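Local structure of mnemiopsin 1 (Mnemiopsis leidyi, 5VP3) at residues S10-F23 with V102-R115. The protein is a ctenophore photoprotein of the EF-hand family that probably emits light when calcium binds. Sequence-based numbering, arbitrary orientation.
Sequences SYRYLRSVGNTWKF and VEANRVFAEAERER
Val107 CG2 sits over the centre of one face of the Tyr11 ring, 3.6 Å from its centroid. At the edge of that ring Tyr11 OH donates 2.8 Å to Glu103 OE2, on the anti lone pair, with ring and carboxylate planes nearly perpendicular. Trp21 has Glu110 CB and CG over one face and Phe23 N over the other; Tyr11 CE1 lies at its edge. Glu103 CG covers one face of Phe23, 3.5 Å from CD2.

The motif is a helix ended by a Schellman turn, with Gly18 as C-prime residue, and followed by an Asx turn and a short extended run, 21-23. Helix 10-16 crosses helix 102-115 at 38°, and 19-23 then runs back along that same helix. This joins the N-terminal part of the EF-hand photoprotein to helix 101-117. Leu14 is a knob in the hole formed by Val107, Glu110, Ala111 and Glu114.

The Asn19 amide bridges two acids one turn apart. Its CG is anti to the backbone N (chi1 174°), which brings ND2 to 2.9 Å from Glu110 OE2 and 3.0 Å from Glu114 OE1. Glu114 OE2 also pairs with Arg118. Glu110 OE1 takes both NE and NH2 of Arg113. With an alanine at Glu110 the carboxylate is gone; the Arg113 guanidinium is then likely to be freer to turn, and Asn19 ND2 to be held by Glu114 alone of the two acids, with only CB left on that face of Trp21.

Asn19 OD1 closes the Asx turn on Trp21 N. Arg15 grips Trp21 O end-on, with NH1 at 2.9 Å and NH2 at 3.0 Å.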
loop_
_atom_site.group_PDB
_atom_site.type_symbol
_atom_site.label_atom_id
_atom_site.label_comp_id
_atom_site.label_asym_id
_atom_site.label_seq_id
_atom_site.Cartn_x
_atom_site.Cartn_y
_atom_site.Cartn_z
ATOM N N SER A 10 -5.939 9.092 -9.431
ATOM C CA SER A 10 -6.441 9.805 -8.259
ATOM C C SER A 10 -6.882 11.225 -8.622
ATOM O O SER A 10 -7.915 11.699 -8.130
ATOM C CB SER A 10 -5.385 9.824 -7.148
ATOM O OG SER A 10 -5.325 8.565 -6.460
ATOM N N TYR A 11 -6.108 11.932 -9.459
ATOM C CA TYR A 11 -6.591 13.201 -10.015
ATOM C C TYR A 11 -7.866 12.984 -10.817
ATOM O O TYR A 11 -8.860 13.698 -10.631
ATOM C CB TYR A 11 -5.514 13.870 -10.886
ATOM C CG TYR A 11 -4.552 14.692 -10.070
ATOM C CD1 TYR A 11 -4.988 15.803 -9.350
ATOM C CD2 TYR A 11 -3.217 14.348 -9.991
ATOM C CE1 TYR A 11 -4.099 16.547 -8.570
ATOM C CE2 TYR A 11 -2.337 15.080 -9.230
ATOM C CZ TYR A 11 -2.775 16.179 -8.534
ATOM O OH TYR A 11 -1.850 16.869 -7.797
ATOM N N ARG A 12 -7.875 11.973 -11.693
ATOM C CA ARG A 12 -9.107 11.671 -12.420
ATOM C C ARG A 12 -10.295 11.580 -11.459
ATOM O O ARG A 12 -11.350 12.181 -11.684
ATOM C CB ARG A 12 -8.933 10.374 -13.199
ATOM C CG ARG A 12 -10.106 10.000 -14.100
ATOM C CD ARG A 12 -9.956 8.531 -14.508
ATOM N NE ARG A 12 -11.109 8.042 -15.252
ATOM C CZ ARG A 12 -11.330 6.760 -15.553
ATOM N NH1 ARG A 12 -10.475 5.801 -15.176
ATOM N NH2 ARG A 12 -12.428 6.428 -16.224
ATOM N N TYR A 13 -10.130 10.857 -10.359
ATOM C CA TYR A 13 -11.268 10.628 -9.483
ATOM C C TYR A 13 -11.699 11.916 -8.790
ATOM O O TYR A 13 -12.892 12.213 -8.698
ATOM C CB TYR A 13 -10.919 9.555 -8.458
ATOM C CG TYR A 13 -11.891 9.523 -7.351
ATOM C CD1 TYR A 13 -13.187 9.085 -7.563
ATOM C CD2 TYR A 13 -11.541 9.954 -6.094
ATOM C CE1 TYR A 13 -14.101 9.065 -6.544
ATOM C CE2 TYR A 13 -12.447 9.940 -5.058
ATOM C CZ TYR A 13 -13.726 9.492 -5.293
ATOM O OH TYR A 13 -14.636 9.461 -4.265
ATOM N N LEU A 14 -10.745 12.680 -8.271
ATOM C CA LEU A 14 -11.098 13.886 -7.551
ATOM C C LEU A 14 -11.844 14.837 -8.465
ATOM O O LEU A 14 -12.904 15.364 -8.101
ATOM C CB LEU A 14 -9.845 14.546 -6.996
ATOM C CG LEU A 14 -9.152 13.714 -5.910
ATOM C CD1 LEU A 14 -7.835 14.346 -5.598
ATOM C CD2 LEU A 14 -10.043 13.601 -4.632
ATOM N N ARG A 15 -11.325 15.035 -9.681
ATOM C CA ARG A 15 -11.989 15.961 -10.604
ATOM C C ARG A 15 -13.379 15.455 -10.997
ATOM O O ARG A 15 -14.294 16.255 -11.204
ATOM C CB ARG A 15 -11.139 16.192 -11.860
ATOM C CG ARG A 15 -9.732 16.792 -11.644
ATOM C CD ARG A 15 -9.642 17.793 -10.460
ATOM N NE ARG A 15 -8.274 18.324 -10.304
ATOM C CZ ARG A 15 -7.687 18.635 -9.140
ATOM N NH1 ARG A 15 -8.314 18.476 -7.981
ATOM N NH2 ARG A 15 -6.457 19.126 -9.133
ATOM N N SER A 16 -13.566 14.135 -11.061
ATOM C CA SER A 16 -14.867 13.576 -11.389
ATOM C C SER A 16 -15.927 13.895 -10.341
ATOM O O SER A 16 -17.118 13.880 -10.674
ATOM C CB SER A 16 -14.762 12.060 -11.571
ATOM O OG SER A 16 -14.563 11.377 -10.339
ATOM N N VAL A 17 -15.536 14.177 -9.096
ATOM C CA VAL A 17 -16.490 14.520 -8.039
ATOM C C VAL A 17 -16.344 15.984 -7.612
ATOM O O VAL A 17 -16.819 16.374 -6.536
ATOM C CB VAL A 17 -16.366 13.565 -6.831
ATOM C CG1 VAL A 17 -16.615 12.140 -7.249
ATOM C CG2 VAL A 17 -14.988 13.631 -6.172
ATOM N N GLY A 18 -15.651 16.791 -8.408
ATOM C CA GLY A 18 -15.557 18.208 -8.136
ATOM C C GLY A 18 -14.615 18.578 -7.024
ATOM O O GLY A 18 -14.734 19.674 -6.481
ATOM N N ASN A 19 -13.668 17.713 -6.666
ATOM C CA ASN A 19 -12.751 18.011 -5.573
ATOM C C ASN A 19 -11.620 18.851 -6.155
ATOM O O ASN A 19 -11.016 18.460 -7.155
ATOM C CB ASN A 19 -12.266 16.713 -4.924
ATOM C CG ASN A 19 -11.214 16.936 -3.874
ATOM O OD1 ASN A 19 -10.175 17.482 -4.157
ATOM N ND2 ASN A 19 -11.482 16.496 -2.649
ATOM N N THR A 20 -11.374 20.031 -5.576
ATOM C CA THR A 20 -10.447 21.009 -6.159
ATOM C C THR A 20 -9.026 20.892 -5.610
ATOM O O THR A 20 -8.220 21.810 -5.798
ATOM C CB THR A 20 -10.950 22.443 -5.898
ATOM O OG1 THR A 20 -11.133 22.607 -4.493
ATOM C CG2 THR A 20 -12.270 22.714 -6.598
ATOM N N TRP A 21 -8.707 19.805 -4.921
ATOM C CA TRP A 21 -7.461 19.731 -4.166
ATOM C C TRP A 21 -6.261 19.968 -5.069
ATOM O O TRP A 21 -6.207 19.482 -6.214
ATOM C CB TRP A 21 -7.356 18.364 -3.478
ATOM C CG TRP A 21 -6.106 18.087 -2.743
ATOM C CD1 TRP A 21 -5.877 18.274 -1.394
ATOM C CD2 TRP A 21 -4.906 17.548 -3.281
ATOM N NE1 TRP A 21 -4.597 17.892 -1.082
ATOM C CE2 TRP A 21 -3.980 17.440 -2.221
ATOM C CE3 TRP A 21 -4.512 17.152 -4.564
ATOM C CZ2 TRP A 21 -2.694 16.938 -2.406
ATOM C CZ3 TRP A 21 -3.237 16.663 -4.743
ATOM C CH2 TRP A 21 -2.346 16.552 -3.679
ATOM N N LYS A 22 -5.282 20.707 -4.522
ATOM C CA LYS A 22 -4.023 21.016 -5.186
ATOM C C LYS A 22 -2.846 20.609 -4.324
ATOM O O LYS A 22 -2.815 20.856 -3.117
ATOM C CB LYS A 22 -3.893 22.541 -5.497
ATOM C CG LYS A 22 -4.672 23.013 -6.710
ATOM C CD LYS A 22 -4.438 22.063 -7.906
ATOM C CE LYS A 22 -4.704 22.727 -9.249
ATOM N NZ LYS A 22 -6.161 22.745 -9.541
ATOM N N PHE A 23 -1.839 20.063 -4.972
ATOM C CA PHE A 23 -0.647 19.626 -4.269
ATOM C C PHE A 23 0.261 20.797 -3.897
ATOM O O PHE A 23 0.548 21.672 -4.719
ATOM C CB PHE A 23 0.118 18.632 -5.148
ATOM C CG PHE A 23 1.412 18.170 -4.542
ATOM C CD1 PHE A 23 1.420 17.513 -3.331
ATOM C CD2 PHE A 23 2.616 18.413 -5.176
ATOM C CE1 PHE A 23 2.601 17.098 -2.762
ATOM C CE2 PHE A 23 3.798 17.989 -4.602
ATOM C CZ PHE A 23 3.786 17.330 -3.410
ATOM N N VAL A 102 6.195 11.615 -4.766
ATOM C CA VAL A 102 5.632 12.252 -3.566
ATOM C C VAL A 102 4.249 12.779 -3.871
ATOM O O VAL A 102 3.291 12.571 -3.108
ATOM C CB VAL A 102 6.547 13.388 -3.063
ATOM C CG1 VAL A 102 5.924 14.090 -1.860
ATOM C CG2 VAL A 102 7.942 12.858 -2.709
ATOM N N GLU A 103 4.124 13.466 -5.001
ATOM C CA GLU A 103 2.849 14.049 -5.376
ATOM C C GLU A 103 1.807 12.966 -5.609
ATOM O O GLU A 103 0.649 13.108 -5.188
ATOM C CB GLU A 103 3.015 14.884 -6.646
ATOM C CG GLU A 103 1.714 15.551 -7.045
ATOM C CD GLU A 103 1.830 16.466 -8.257
ATOM O OE1 GLU A 103 2.933 16.594 -8.842
ATOM O OE2 GLU A 103 0.782 17.030 -8.625
ATOM N N ALA A 104 2.198 11.883 -6.287
ATOM C CA ALA A 104 1.268 10.774 -6.517
ATOM C C ALA A 104 0.745 10.236 -5.190
ATOM O O ALA A 104 -0.454 9.971 -5.048
ATOM C CB ALA A 104 1.960 9.665 -7.312
ATOM N N ASN A 105 1.622 10.145 -4.176
ATOM C CA ASN A 105 1.193 9.665 -2.868
ATOM C C ASN A 105 0.241 10.620 -2.194
ATOM O O ASN A 105 -0.716 10.186 -1.555
ATOM C CB ASN A 105 2.392 9.417 -1.982
ATOM C CG ASN A 105 2.903 8.021 -2.135
ATOM O OD1 ASN A 105 2.427 7.096 -1.477
ATOM N ND2 ASN A 105 3.866 7.846 -3.012
ATOM N N ARG A 106 0.466 11.920 -2.325
ATOM C CA ARG A 106 -0.382 12.862 -1.618
ATOM C C ARG A 106 -1.737 13.022 -2.306
ATOM O O ARG A 106 -2.728 13.243 -1.629
ATOM C CB ARG A 106 0.340 14.209 -1.477
ATOM C CG ARG A 106 1.496 14.164 -0.470
ATOM C CD ARG A 106 1.001 14.135 0.967
ATOM N NE ARG A 106 0.874 12.785 1.511
ATOM C CZ ARG A 106 0.081 12.455 2.540
ATOM N NH1 ARG A 106 0.050 11.205 2.966
ATOM N NH2 ARG A 106 -0.694 13.359 3.138
ATOM N N VAL A 107 -1.823 12.895 -3.630
ATOM C CA VAL A 107 -3.148 13.000 -4.223
ATOM C C VAL A 107 -3.936 11.735 -3.953
ATOM O O VAL A 107 -5.169 11.773 -3.854
ATOM C CB VAL A 107 -3.072 13.303 -5.727
ATOM C CG1 VAL A 107 -2.344 12.184 -6.485
ATOM C CG2 VAL A 107 -4.497 13.560 -6.313
ATOM N N PHE A 108 -3.256 10.591 -3.858
ATOM C CA PHE A 108 -3.947 9.371 -3.461
ATOM C C PHE A 108 -4.555 9.520 -2.064
ATOM O O PHE A 108 -5.696 9.094 -1.825
ATOM C CB PHE A 108 -2.984 8.183 -3.510
ATOM C CG PHE A 108 -3.577 6.919 -2.966
ATOM C CD1 PHE A 108 -4.417 6.151 -3.747
ATOM C CD2 PHE A 108 -3.340 6.526 -1.663
ATOM C CE1 PHE A 108 -4.996 5.014 -3.257
ATOM C CE2 PHE A 108 -3.908 5.354 -1.163
ATOM C CZ PHE A 108 -4.725 4.607 -1.969
ATOM N N ALA A 109 -3.828 10.158 -1.139
ATOM C CA ALA A 109 -4.346 10.311 0.218
ATOM C C ALA A 109 -5.612 11.156 0.229
ATOM O O ALA A 109 -6.548 10.868 0.987
ATOM C CB ALA A 109 -3.300 10.946 1.133
ATOM N N GLU A 110 -5.626 12.252 -0.534
ATOM C CA GLU A 110 -6.844 13.049 -0.641
ATOM C C GLU A 110 -7.986 12.232 -1.234
ATOM O O GLU A 110 -9.128 12.337 -0.779
ATOM C CB GLU A 110 -6.589 14.291 -1.483
ATOM C CG GLU A 110 -7.810 15.154 -1.700
ATOM C CD GLU A 110 -8.347 15.832 -0.450
ATOM O OE1 GLU A 110 -7.593 15.991 0.525
ATOM O OE2 GLU A 110 -9.543 16.230 -0.455
ATOM N N ALA A 111 -7.700 11.414 -2.255
ATOM C CA ALA A 111 -8.746 10.593 -2.859
ATOM C C ALA A 111 -9.312 9.574 -1.864
ATOM O O ALA A 111 -10.518 9.330 -1.845
ATOM C CB ALA A 111 -8.204 9.904 -4.107
ATOM N N GLU A 112 -8.470 8.987 -1.005
ATOM C CA GLU A 112 -9.007 8.136 0.051
ATOM C C GLU A 112 -9.883 8.933 1.015
ATOM O O GLU A 112 -10.904 8.432 1.485
ATOM C CB GLU A 112 -7.874 7.426 0.818
ATOM C CG GLU A 112 -7.206 6.300 0.041
ATOM C CD GLU A 112 -7.968 4.998 0.096
ATOM O OE1 GLU A 112 -7.985 4.308 1.151
ATOM O OE2 GLU A 112 -8.551 4.642 -0.945
ATOM N N ARG A 113 -9.483 10.154 1.367
ATOM C CA ARG A 113 -10.346 10.970 2.228
ATOM C C ARG A 113 -11.694 11.276 1.563
ATOM O O ARG A 113 -12.736 11.309 2.232
ATOM C CB ARG A 113 -9.630 12.271 2.613
ATOM C CG ARG A 113 -8.495 12.035 3.665
ATOM C CD ARG A 113 -7.885 13.341 4.168
ATOM N NE ARG A 113 -7.260 14.144 3.103
ATOM C CZ ARG A 113 -5.947 14.195 2.846
ATOM N NH1 ARG A 113 -5.069 13.492 3.561
ATOM N NH2 ARG A 113 -5.498 14.969 1.866
ATOM N N GLU A 114 -11.691 11.508 0.248
ATOM C CA GLU A 114 -12.926 11.816 -0.484
ATOM C C GLU A 114 -13.833 10.596 -0.496
ATOM O O GLU A 114 -15.026 10.683 -0.200
ATOM C CB GLU A 114 -12.549 12.261 -1.907
ATOM C CG GLU A 114 -13.681 12.722 -2.819
ATOM C CD GLU A 114 -14.410 13.950 -2.283
ATOM O OE1 GLU A 114 -13.759 14.790 -1.639
ATOM O OE2 GLU A 114 -15.633 14.069 -2.497
ATOM N N ARG A 115 -13.252 9.457 -0.746
ATOM C CA ARG A 115 -13.940 8.207 -0.645
ATOM C C ARG A 115 -14.550 7.985 0.723
ATOM O O ARG A 115 -15.642 7.577 0.812
ATOM C CB ARG A 115 -13.027 7.061 -0.978
ATOM C CG ARG A 115 -12.870 6.715 -2.431
ATOM C CD ARG A 115 -11.822 5.635 -2.643
ATOM N NE ARG A 115 -11.171 5.938 -3.852
ATOM C CZ ARG A 115 -9.920 6.226 -3.997
ATOM N NH1 ARG A 115 -9.084 6.155 -3.040
ATOM N NH2 ARG A 115 -9.541 6.548 -5.174
HETATM O O HOH W 1 -16.124 16.775 -4.118
#